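Local coordinates for UBX domain-containing protein 7 (Homo sapiens, PDB 5X3P), which links a subset of NEDD8-associated cullin-RING ubiquitin ligases to the segregase VCP/p97 as a ubiquitin-binding adapter, here represented by its p97-binding UBX domain, at residues 33-36 / 37-40. The protein carries 1 engineered substitution. Numbering follows the deposited sequence.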
# COMPACT_ATOMS: atom_id res chain seq x y z
N VAL A 33 -1.28 -3.54 -4.02
CA VAL A 33 -2.04 -2.90 -5.10
C VAL A 33 -3.26 -3.74 -5.46
O VAL A 33 -4.36 -3.21 -5.61
CB VAL A 33 -1.17 -2.66 -6.35
CG1 VAL A 33 -2.02 -2.18 -7.54
CG2 VAL A 33 -0.09 -1.63 -6.04
N LYS A 34 -3.05 -5.05 -5.60
CA LYS A 34 -4.14 -5.96 -5.95
C LYS A 34 -5.16 -6.09 -4.83
O LYS A 34 -6.35 -6.21 -5.07
CB LYS A 34 -3.60 -7.35 -6.35
CG LYS A 34 -3.06 -7.44 -7.79
CD LYS A 34 -2.46 -8.84 -8.11
CE LYS A 34 -3.46 -10.00 -7.94
NZ LYS A 34 -3.44 -10.62 -6.57
N HIS A 35 -4.70 -6.07 -3.58
CA HIS A 35 -5.63 -6.11 -2.47
C HIS A 35 -6.56 -4.91 -2.48
O HIS A 35 -7.77 -5.04 -2.27
CB HIS A 35 -4.93 -6.19 -1.12
CG HIS A 35 -5.88 -6.17 0.03
ND1 HIS A 35 -6.63 -7.26 0.40
CD2 HIS A 35 -6.26 -5.16 0.87
CE1 HIS A 35 -7.40 -6.95 1.42
NE2 HIS A 35 -7.19 -5.68 1.73
N VAL A 36 -6.00 -3.73 -2.70
CA VAL A 36 -6.81 -2.51 -2.73
C VAL A 36 -7.77 -2.52 -3.93
O VAL A 36 -8.90 -2.03 -3.85
CB VAL A 36 -5.92 -1.25 -2.71
CG1 VAL A 36 -6.73 0.00 -2.98
CG2 VAL A 36 -5.21 -1.14 -1.35
N GLN A 37 -7.30 -3.08 -5.04
CA GLN A 37 -8.12 -3.25 -6.24
C GLN A 37 -9.33 -4.15 -5.97
O GLN A 37 -10.45 -3.84 -6.39
CB GLN A 37 -7.25 -3.86 -7.35
CG GLN A 37 -7.79 -3.69 -8.75
CD GLN A 37 -6.65 -3.66 -9.76
OE1 GLN A 37 -6.27 -2.58 -10.25
NE2 GLN A 37 -6.08 -4.84 -10.04
N SER A 38 -9.12 -5.24 -5.25
CA SER A 38 -10.23 -6.14 -4.92
C SER A 38 -11.23 -5.47 -3.99
O SER A 38 -12.37 -5.92 -3.88
CB SER A 38 -9.71 -7.43 -4.29
OG SER A 38 -9.59 -7.26 -2.88
N LYS A 39 -10.82 -4.40 -3.31
CA LYS A 39 -11.71 -3.68 -2.39
C LYS A 39 -12.45 -2.57 -3.12
O LYS A 39 -13.11 -1.73 -2.49
CB LYS A 39 -10.95 -3.10 -1.20
CG LYS A 39 -10.37 -4.14 -0.24
CD LYS A 39 -11.46 -4.99 0.41
CE LYS A 39 -10.85 -6.03 1.34
NZ LYS A 39 -11.83 -7.10 1.68
N GLY A 40 -12.31 -2.54 -4.44
CA GLY A 40 -13.05 -1.61 -5.27
C GLY A 40 -12.27 -0.36 -5.67
O GLY A 40 -12.87 0.61 -6.12
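A Schellman motif closes the C-terminal end of helix 29-38 in this ubiquitin-like UBX domain, and in the course of it the carbonyls of Val33 to Val36 receive donors from Gln37, Ser38 and Lys39. Two regular helical bonds come first, from Gln37 N to Val33 O (3.0 Å) and from Ser38 N to Lys34 O (2.9 Å). The pattern then frays: Lys39 N makes only weak bonds, to His35 O and to Val36 O (3.1 Å). His35 O gains a better donor in Ser38 OG at 2.9 Å; with chi1 at 87° the hydroxyl turns back over the last turn of its own helix, a use for which the short serine side chain is well suited. Gly40, the C-prime residue, ends the helix, its N bonded to Gln37 O (3.0 Å) while Tyr41 N bonds to Val36 O. The positive phi of 98° would press a side chain against the preceding carbonyl, which is why glycine occupies this position.

Outside the backbone, Lys39 and His35 form the main side-chain contact. Lys39 CG lies over one face of the imidazole, and the bend about CB-CG (chi2 -62°) carries the chain on so that CE comes to 3.6 Å from His35 CE1. The flat ring thus receives the aliphatic part of a long side chain, while Lys39 NZ remains 4.9 Å from His35 NE2. His35 NE2 is hydrogen-bonded to Glu19 OE2, whose carboxylate would probably favour a protonated histidine.

Gln37, extended on the helix flank, uses OE1 to accept the backbone N of Asn43, tying the following loop to the helix. The branched, apolar Val33 and Val36 suit the buried side, where both pack on Leu48 of strand 46-50, whereas His35 reaches Ile21 on strand 18-24.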